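Local coordinates for protein phosphoglycerol transferase GacH (Streptococcus pyogenes MGAS5005, PDB 6DGM) that probably transfers glycerol phosphate onto the rhamnose polysaccharide of the streptococcal cell wall, through a metal-dependent domain of the alkaline phosphatase clan, at residues L256-D270 and Y289-N301. Sequence-based numbering, arbitrary orientation.
Sequences LTQINKPITVVFYGD and YLTDYFIWSNGTN. With MN (manganese (II) ion), chain C.
The side-chain amide of N298 bridges three backbone sites, L256 O, K261 O and I263 N, across the loop between helix 229-257 and strand 263-269, at one end of an antiparallel strand pair in the central mixed sheet of this sulfatase-type domain. Its ND2 gives both hydrogens to carbonyls, reaching K261 O at 2.8 Å and L256 O at 3.0 Å, while OD1 accepts I263 N from above its carbonyl plane; these three bonds set the amide's rotation. L256 O also takes I259 N on the opposite face, and the backbone N298 N bonds I263 O. Beyond it, V265 pairs with W296 and F267 with F294 through two backbone bonds each, and G269 N reaches D292 O. On the face bearing V265, F267, F294 and W296, F294 CG lies between its backbone N and carbonyl carbon (chi1 66°), which brings the ring against F267, whose CB sits over one ring face, 3.5 Å from the centroid. The two phenyl planes are nearly parallel (5°) but displaced, leaving ring stacking slight. The W296 indole, with CG anti to the backbone N (chi1 176°), extends toward L256 and T257, where T257 CG2 meets its edge in plane and L256 CD1 packs against CZ3. On the opposite face T264, V266, I295 and S297 pack against helix 314-321, and T264 OG1 and S297 OG share a hydrogen bond. At the far end the pair leads to the manganese site beside the bound sn-glycerol-1-phosphate, presumably the active site: T291 OG1 donates to G269 O at 2.7 Å, and D270, its OD1 held by S48 N, binds manganese together with E47, T89 and H271, its OD2 lying 2.1 Å from the manganese ion.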
ATOM      1  N   LEU A 256      -1.208  10.417  16.858  1.00 21.37           N
ATOM      2  CA  LEU A 256      -1.741  11.177  15.731  1.00 19.84           C
ATOM      3  C   LEU A 256      -3.036  11.888  16.095  1.00 21.31           C
ATOM      4  O   LEU A 256      -3.310  12.971  15.568  1.00 23.10           O
ATOM      5  CB  LEU A 256      -1.982  10.274  14.528  1.00 18.47           C
ATOM      6  CG  LEU A 256      -0.716   9.630  13.927  1.00 18.28           C
ATOM      7  CD1 LEU A 256      -1.096   8.692  12.818  1.00 18.29           C
ATOM      8  CD2 LEU A 256       0.267  10.676  13.419  1.00 18.47           C
ATOM      9  N   THR A 257      -3.852  11.304  16.979  1.00 20.76           N
ATOM     10  CA  THR A 257      -5.114  11.955  17.326  1.00 22.69           C
ATOM     11  C   THR A 257      -4.901  13.284  18.049  1.00 23.16           C
ATOM     12  O   THR A 257      -5.812  14.114  18.087  1.00 23.98           O
ATOM     13  CB  THR A 257      -6.025  11.088  18.206  1.00 26.00           C
ATOM     14  OG1 THR A 257      -5.442  10.908  19.504  1.00 31.17           O
ATOM     15  CG2 THR A 257      -6.284   9.752  17.578  1.00 23.09           C
ATOM     16  N   GLN A 258      -3.718  13.485  18.625  1.00 23.85           N
ATOM     17  CA  GLN A 258      -3.411  14.693  19.374  1.00 27.23           C
ATOM     18  C   GLN A 258      -2.751  15.770  18.527  1.00 27.07           C
ATOM     19  O   GLN A 258      -2.428  16.836  19.059  1.00 29.11           O
ATOM     20  CB  GLN A 258      -2.498  14.359  20.561  1.00 30.53           C
ATOM     21  CG  GLN A 258      -3.060  13.311  21.510  1.00 35.34           C
ATOM     22  CD  GLN A 258      -4.407  13.695  22.076  1.00 42.38           C
ATOM     23  OE1 GLN A 258      -4.594  14.809  22.583  1.00 46.36           O
ATOM     24  NE2 GLN A 258      -5.364  12.779  21.989  1.00 44.47           N
ATOM     25  N   ILE A 259      -2.571  15.540  17.226  1.00 25.74           N
ATOM     26  CA  ILE A 259      -1.985  16.530  16.330  1.00 25.72           C
ATOM     27  C   ILE A 259      -3.101  17.293  15.633  1.00 25.47           C
ATOM     28  O   ILE A 259      -4.011  16.688  15.052  1.00 25.20           O
ATOM     29  CB  ILE A 259      -1.059  15.859  15.300  1.00 23.84           C
ATOM     30  CG1 ILE A 259       0.039  15.068  16.024  1.00 23.56           C
ATOM     31  CG2 ILE A 259      -0.493  16.912  14.344  1.00 23.85           C
ATOM     32  CD1 ILE A 259       1.014  14.325  15.089  1.00 23.10           C
ATOM     33  N   ASN A 260      -3.007  18.622  15.656  1.00 25.04           N
ATOM     34  CA  ASN A 260      -4.042  19.491  15.097  1.00 25.15           C
ATOM     35  C   ASN A 260      -3.816  19.684  13.596  1.00 25.31           C
ATOM     36  O   ASN A 260      -3.473  20.768  13.113  1.00 26.21           O
ATOM     37  CB  ASN A 260      -4.064  20.823  15.831  1.00 28.54           C
ATOM     38  CG  ASN A 260      -5.189  21.689  15.375  1.00 38.35           C
ATOM     39  OD1 ASN A 260      -6.172  21.189  14.830  1.00 41.08           O
ATOM     40  ND2 ASN A 260      -5.068  22.996  15.588  1.00 46.06           N
ATOM     41  N   LYS A 261      -4.063  18.601  12.852  1.00 24.18           N
ATOM     42  CA  LYS A 261      -3.943  18.542  11.396  1.00 22.56           C
ATOM     43  C   LYS A 261      -4.715  17.307  10.961  1.00 21.33           C
ATOM     44  O   LYS A 261      -4.572  16.258  11.605  1.00 21.05           O
ATOM     45  CB  LYS A 261      -2.470  18.373  10.990  1.00 22.50           C
ATOM     46  CG  LYS A 261      -2.241  18.174   9.489  1.00 21.49           C
ATOM     47  CD  LYS A 261      -2.450  19.465   8.688  1.00 22.32           C
ATOM     48  CE  LYS A 261      -2.426  19.183   7.188  1.00 22.45           C
ATOM     49  NZ  LYS A 261      -2.646  20.428   6.389  1.00 23.04           N
ATOM     50  N   PRO A 262      -5.527  17.368   9.900  1.00 21.05           N
ATOM     51  CA  PRO A 262      -6.146  16.128   9.402  1.00 21.02           C
ATOM     52  C   PRO A 262      -5.075  15.196   8.847  1.00 18.77           C
ATOM     53  O   PRO A 262      -4.306  15.577   7.956  1.00 19.05           O
ATOM     54  CB  PRO A 262      -7.123  16.601   8.316  1.00 25.35           C
ATOM     55  CG  PRO A 262      -6.888  18.053   8.136  1.00 29.05           C
ATOM     56  CD  PRO A 262      -6.057  18.574   9.243  1.00 25.69           C
ATOM     57  N   ILE A 263      -5.016  13.976   9.383  1.00 17.92           N
ATOM     58  CA  ILE A 263      -4.007  12.985   9.018  1.00 17.99           C
ATOM     59  C   ILE A 263      -4.722  11.675   8.722  1.00 18.10           C
ATOM     60  O   ILE A 263      -5.553  11.230   9.519  1.00 20.27           O
ATOM     61  CB  ILE A 263      -2.988  12.788  10.163  1.00 18.60           C
ATOM     62  CG1 ILE A 263      -2.180  14.072  10.398  1.00 20.36           C
ATOM     63  CG2 ILE A 263      -2.063  11.629   9.855  1.00 18.46           C
ATOM     64  CD1 ILE A 263      -1.340  14.063  11.672  1.00 22.04           C
ATOM     65  N   THR A 264      -4.388  11.043   7.594  1.00 17.20           N
ATOM     66  CA  THR A 264      -4.933   9.723   7.271  1.00 16.10           C
ATOM     67  C   THR A 264      -3.783   8.764   7.003  1.00 15.92           C
ATOM     68  O   THR A 264      -2.813   9.124   6.339  1.00 16.45           O
ATOM     69  CB  THR A 264      -5.909   9.782   6.086  1.00 17.38           C
ATOM     70  OG1 THR A 264      -7.035  10.599   6.438  1.00 18.33           O
ATOM     71  CG2 THR A 264      -6.442   8.400   5.733  1.00 18.05           C
ATOM     72  N   VAL A 265      -3.891   7.568   7.570  1.00 15.50           N
ATOM     73  CA  VAL A 265      -2.902   6.504   7.431  1.00 15.56           C
ATOM     74  C   VAL A 265      -3.521   5.385   6.602  1.00 16.06           C
ATOM     75  O   VAL A 265      -4.618   4.902   6.912  1.00 16.70           O
ATOM     76  CB  VAL A 265      -2.481   5.950   8.802  1.00 18.20           C
ATOM     77  CG1 VAL A 265      -1.488   4.812   8.636  1.00 17.48           C
ATOM     78  CG2 VAL A 265      -1.901   7.053   9.705  1.00 20.04           C
ATOM     79  N   VAL A 266      -2.809   4.968   5.558  1.00 14.94           N
ATOM     80  CA  VAL A 266      -3.108   3.749   4.817  1.00 14.61           C
ATOM     81  C   VAL A 266      -2.084   2.719   5.286  1.00 14.79           C
ATOM     82  O   VAL A 266      -0.897   2.849   4.996  1.00 14.63           O
ATOM     83  CB  VAL A 266      -3.015   3.964   3.303  1.00 15.20           C
ATOM     84  CG1 VAL A 266      -3.326   2.669   2.569  1.00 15.77           C
ATOM     85  CG2 VAL A 266      -3.950   5.089   2.844  1.00 16.51           C
ATOM     86  N   PHE A 267      -2.534   1.726   6.046  1.00 15.55           N
ATOM     87  CA  PHE A 267      -1.673   0.756   6.710  1.00 15.18           C
ATOM     88  C   PHE A 267      -1.958  -0.606   6.105  1.00 15.13           C
ATOM     89  O   PHE A 267      -3.115  -1.012   6.018  1.00 15.25           O
ATOM     90  CB  PHE A 267      -2.039   0.734   8.200  1.00 16.15           C
ATOM     91  CG  PHE A 267      -1.202  -0.190   9.027  1.00 17.04           C
ATOM     92  CD1 PHE A 267      -1.524  -1.535   9.110  1.00 18.74           C
ATOM     93  CD2 PHE A 267      -0.113   0.288   9.740  1.00 17.90           C
ATOM     94  CE1 PHE A 267      -0.764  -2.400   9.874  1.00 19.28           C
ATOM     95  CE2 PHE A 267       0.656  -0.586  10.520  1.00 18.50           C
ATOM     96  CZ  PHE A 267       0.318  -1.930  10.578  1.00 18.66           C
ATOM     97  N   TYR A 268      -0.906  -1.336   5.723  1.00 14.25           N
ATOM     98  CA  TYR A 268      -1.132  -2.622   5.083  1.00 14.38           C
ATOM     99  C   TYR A 268       0.107  -3.494   5.201  1.00 14.53           C
ATOM    100  O   TYR A 268       1.236  -2.995   5.206  1.00 14.23           O
ATOM    101  CB  TYR A 268      -1.518  -2.464   3.594  1.00 14.27           C
ATOM    102  CG  TYR A 268      -0.389  -1.960   2.715  1.00 14.53           C
ATOM    103  CD1 TYR A 268      -0.034  -0.616   2.700  1.00 15.42           C
ATOM    104  CD2 TYR A 268       0.316  -2.837   1.886  1.00 14.81           C
ATOM    105  CE1 TYR A 268       0.988  -0.155   1.892  1.00 16.71           C
ATOM    106  CE2 TYR A 268       1.346  -2.382   1.073  1.00 15.84           C
ATOM    107  CZ  TYR A 268       1.670  -1.048   1.076  1.00 16.84           C
ATOM    108  OH  TYR A 268       2.685  -0.613   0.256  1.00 17.62           O
ATOM    109  N   GLY A 269      -0.117  -4.803   5.275  1.00 15.75           N
ATOM    110  CA  GLY A 269       0.980  -5.730   5.088  1.00 15.80           C
ATOM    111  C   GLY A 269       1.195  -5.985   3.607  1.00 15.17           C
ATOM    112  O   GLY A 269       0.249  -6.128   2.822  1.00 15.51           O
ATOM    113  N   ASP A 270       2.470  -6.051   3.207  1.00 13.61           N
ATOM    114  CA  ASP A 270       2.777  -6.211   1.786  1.00 13.29           C
ATOM    115  C   ASP A 270       2.525  -7.629   1.279  1.00 14.25           C
ATOM    116  O   ASP A 270       2.134  -7.811   0.122  1.00 15.40           O
ATOM    117  CB  ASP A 270       4.188  -5.725   1.452  1.00 13.54           C
ATOM    118  CG  ASP A 270       5.292  -6.372   2.302  1.00 15.04           C
ATOM    119  OD1 ASP A 270       5.010  -6.978   3.360  1.00 15.12           O
ATOM    120  OD2 ASP A 270       6.471  -6.287   1.889  1.00 17.56           O
ATOM    121  N   TYR A 289      -2.177 -15.214   0.040  1.00 18.15           N
ATOM    122  CA  TYR A 289      -1.943 -13.923  -0.596  1.00 18.45           C
ATOM    123  C   TYR A 289      -2.853 -12.822  -0.066  1.00 18.85           C
ATOM    124  O   TYR A 289      -3.024 -11.799  -0.740  1.00 20.90           O
ATOM    125  CB  TYR A 289      -2.091 -14.049  -2.120  1.00 18.31           C
ATOM    126  CG  TYR A 289      -1.116 -15.045  -2.692  1.00 19.01           C
ATOM    127  CD1 TYR A 289       0.178 -14.667  -3.000  1.00 19.40           C
ATOM    128  CD2 TYR A 289      -1.472 -16.384  -2.881  1.00 20.52           C
ATOM    129  CE1 TYR A 289       1.088 -15.569  -3.518  1.00 20.95           C
ATOM    130  CE2 TYR A 289      -0.555 -17.305  -3.388  1.00 22.85           C
ATOM    131  CZ  TYR A 289       0.722 -16.889  -3.701  1.00 23.14           C
ATOM    132  OH  TYR A 289       1.634 -17.789  -4.195  1.00 24.26           O
ATOM    133  N   LEU A 290      -3.410 -12.976   1.135  1.00 17.37           N
ATOM    134  CA  LEU A 290      -4.336 -11.995   1.691  1.00 17.15           C
ATOM    135  C   LEU A 290      -3.781 -11.433   2.995  1.00 17.61           C
ATOM    136  O   LEU A 290      -3.754 -12.127   4.021  1.00 19.07           O
ATOM    137  CB  LEU A 290      -5.719 -12.611   1.904  1.00 18.09           C
ATOM    138  CG  LEU A 290      -6.465 -12.980   0.621  1.00 20.59           C
ATOM    139  CD1 LEU A 290      -7.711 -13.774   0.929  1.00 21.23           C
ATOM    140  CD2 LEU A 290      -6.808 -11.713  -0.172  1.00 21.97           C
ATOM    141  N   THR A 291      -3.393 -10.157   2.964  1.00 16.81           N
ATOM    142  CA  THR A 291      -2.907  -9.450   4.140  1.00 16.54           C
ATOM    143  C   THR A 291      -3.988  -8.506   4.668  1.00 16.05           C
ATOM    144  O   THR A 291      -5.053  -8.337   4.070  1.00 16.23           O
ATOM    145  CB  THR A 291      -1.659  -8.640   3.787  1.00 16.82           C
ATOM    146  OG1 THR A 291      -2.040  -7.569   2.901  1.00 16.47           O
ATOM    147  CG2 THR A 291      -0.603  -9.495   3.109  1.00 17.78           C
ATOM    148  N   ASP A 292      -3.686  -7.864   5.800  1.00 15.99           N
ATOM    149  CA  ASP A 292      -4.586  -6.892   6.425  1.00 15.99           C
ATOM    150  C   ASP A 292      -4.293  -5.475   5.966  1.00 17.08           C
ATOM    151  O   ASP A 292      -3.140  -5.112   5.737  1.00 16.77           O
ATOM    152  CB  ASP A 292      -4.413  -6.964   7.944  1.00 16.38           C
ATOM    153  CG  ASP A 292      -4.732  -8.334   8.489  1.00 18.37           C
ATOM    154  OD1 ASP A 292      -3.814  -9.199   8.506  1.00 18.63           O
ATOM    155  OD2 ASP A 292      -5.913  -8.559   8.866  1.00 20.24           O
ATOM    156  N   TYR A 293      -5.346  -4.673   5.834  1.00 17.39           N
ATOM    157  CA  TYR A 293      -5.173  -3.245   5.612  1.00 17.09           C
ATOM    158  C   TYR A 293      -6.226  -2.466   6.397  1.00 16.95           C
ATOM    159  O   TYR A 293      -7.305  -2.970   6.719  1.00 17.64           O
ATOM    160  CB  TYR A 293      -5.253  -2.849   4.121  1.00 16.55           C
ATOM    161  CG  TYR A 293      -6.675  -2.609   3.633  1.00 17.23           C
ATOM    162  CD1 TYR A 293      -7.247  -1.344   3.713  1.00 18.53           C
ATOM    163  CD2 TYR A 293      -7.457  -3.649   3.123  1.00 16.53           C
ATOM    164  CE1 TYR A 293      -8.541  -1.123   3.310  1.00 19.66           C
ATOM    165  CE2 TYR A 293      -8.762  -3.431   2.716  1.00 17.94           C
ATOM    166  CZ  TYR A 293      -9.295  -2.164   2.805  1.00 19.28           C
ATOM    167  OH  TYR A 293     -10.586  -1.905   2.406  1.00 19.92           O
ATOM    168  N   PHE A 294      -5.896  -1.213   6.685  1.00 16.15           N
ATOM    169  CA  PHE A 294      -6.883  -0.254   7.161  1.00 16.11           C
ATOM    170  C   PHE A 294      -6.535   1.136   6.647  1.00 16.14           C
ATOM    171  O   PHE A 294      -5.386   1.430   6.300  1.00 15.81           O
ATOM    172  CB  PHE A 294      -7.078  -0.281   8.689  1.00 16.59           C
ATOM    173  CG  PHE A 294      -5.883   0.157   9.506  1.00 17.55           C
ATOM    174  CD1 PHE A 294      -5.555   1.490   9.620  1.00 18.46           C
ATOM    175  CD2 PHE A 294      -5.131  -0.772  10.217  1.00 17.87           C
ATOM    176  CE1 PHE A 294      -4.483   1.903  10.383  1.00 19.11           C
ATOM    177  CE2 PHE A 294      -4.062  -0.365  11.001  1.00 18.43           C
ATOM    178  CZ  PHE A 294      -3.742   0.975  11.090  1.00 19.00           C
ATOM    179  N   ILE A 295      -7.556   1.987   6.598  1.00 16.64           N
ATOM    180  CA  ILE A 295      -7.428   3.380   6.204  1.00 16.98           C
ATOM    181  C   ILE A 295      -8.067   4.164   7.343  1.00 17.01           C
ATOM    182  O   ILE A 295      -9.280   4.076   7.549  1.00 18.81           O
ATOM    183  CB  ILE A 295      -8.111   3.671   4.861  1.00 17.59           C
ATOM    184  CG1 ILE A 295      -7.487   2.809   3.751  1.00 17.41           C
ATOM    185  CG2 ILE A 295      -7.962   5.144   4.528  1.00 18.20           C
ATOM    186  CD1 ILE A 295      -8.103   2.995   2.357  1.00 18.41           C
ATOM    187  N   TRP A 296      -7.238   4.862   8.131  1.00 17.56           N
ATOM    188  CA  TRP A 296      -7.654   5.460   9.396  1.00 19.16           C
ATOM    189  C   TRP A 296      -7.255   6.927   9.412  1.00 19.23           C
ATOM    190  O   TRP A 296      -6.093   7.250   9.144  1.00 19.29           O
ATOM    191  CB  TRP A 296      -6.949   4.742  10.555  1.00 19.66           C
ATOM    192  CG  TRP A 296      -7.201   5.297  11.938  1.00 19.43           C
ATOM    193  CD1 TRP A 296      -8.141   4.874  12.821  1.00 20.16           C
ATOM    194  CD2 TRP A 296      -6.485   6.356  12.590  1.00 18.98           C
ATOM    195  NE1 TRP A 296      -8.064   5.597  13.981  1.00 20.12           N
ATOM    196  CE2 TRP A 296      -7.057   6.518  13.866  1.00 19.81           C
ATOM    197  CE3 TRP A 296      -5.430   7.188  12.213  1.00 18.73           C
ATOM    198  CZ2 TRP A 296      -6.599   7.474  14.781  1.00 21.27           C
ATOM    199  CZ3 TRP A 296      -4.970   8.129  13.116  1.00 19.91           C
ATOM    200  CH2 TRP A 296      -5.549   8.262  14.390  1.00 21.36           C
ATOM    201  N   SER A 297      -8.212   7.801   9.743  1.00 18.84           N
ATOM    202  CA  SER A 297      -7.982   9.227   9.946  1.00 19.51           C
ATOM    203  C   SER A 297      -8.004   9.556  11.435  1.00 20.32           C
ATOM    204  O   SER A 297      -8.615   8.853  12.246  1.00 21.47           O
ATOM    205  CB  SER A 297      -9.053  10.068   9.239  1.00 21.04           C
ATOM    206  OG  SER A 297      -9.174   9.741   7.871  1.00 21.86           O
ATOM    207  N   ASN A 298      -7.345  10.654  11.787  1.00 19.61           N
ATOM    208  CA  ASN A 298      -7.198  11.033  13.187  1.00 22.86           C
ATOM    209  C   ASN A 298      -8.375  11.822  13.731  1.00 26.45           C
ATOM    210  O   ASN A 298      -8.319  12.269  14.880  1.00 29.67           O
ATOM    211  CB  ASN A 298      -5.883  11.782  13.411  1.00 21.82           C
ATOM    212  CG  ASN A 298      -5.866  13.148  12.782  1.00 21.70           C
ATOM    213  OD1 ASN A 298      -6.672  13.466  11.892  1.00 21.00           O
ATOM    214  ND2 ASN A 298      -4.937  13.974  13.237  1.00 21.27           N
ATOM    215  N   GLY A 299      -9.437  11.983  12.949  1.00 28.66           N
ATOM    216  CA  GLY A 299     -10.669  12.567  13.449  1.00 31.12           C
ATOM    217  C   GLY A 299     -11.772  11.530  13.431  1.00 34.61           C
ATOM    218  O   GLY A 299     -11.590  10.423  13.944  1.00 36.67           O
ATOM    219  N   THR A 300     -12.900  11.858  12.818  1.00 32.61           N
ATOM    220  CA  THR A 300     -14.009  10.927  12.688  1.00 34.80           C
ATOM    221  C   THR A 300     -13.797  10.060  11.458  1.00 32.79           C
ATOM    222  O   THR A 300     -13.348  10.542  10.415  1.00 38.98           O
ATOM    223  CB  THR A 300     -15.324  11.701  12.569  1.00 39.19           C
ATOM    224  OG1 THR A 300     -15.484  12.549  13.718  1.00 41.06           O
ATOM    225  CG2 THR A 300     -16.501  10.743  12.485  1.00 44.60           C
ATOM    226  N   ASN A 301     -14.081   8.767  11.596  1.00 28.48           N
ATOM    227  CA  ASN A 301     -13.861   7.814  10.518  1.00 25.83           C
ATOM    228  C   ASN A 301     -15.187   7.234  10.069  1.00 27.74           C
ATOM    229  O   ASN A 301     -15.994   6.810  10.902  1.00 28.38           O
ATOM    230  CB  ASN A 301     -12.955   6.664  10.962  1.00 23.51           C
ATOM    231  CG  ASN A 301     -11.507   7.037  10.914  1.00 22.66           C
ATOM    232  OD1 ASN A 301     -11.005   7.492   9.876  1.00 22.23           O
ATOM    233  ND2 ASN A 301     -10.821   6.880  12.036  1.00 22.71           N
TER
HETATM  234 MN    MN C 901       8.194  -7.394   2.156  1.00 17.49          MN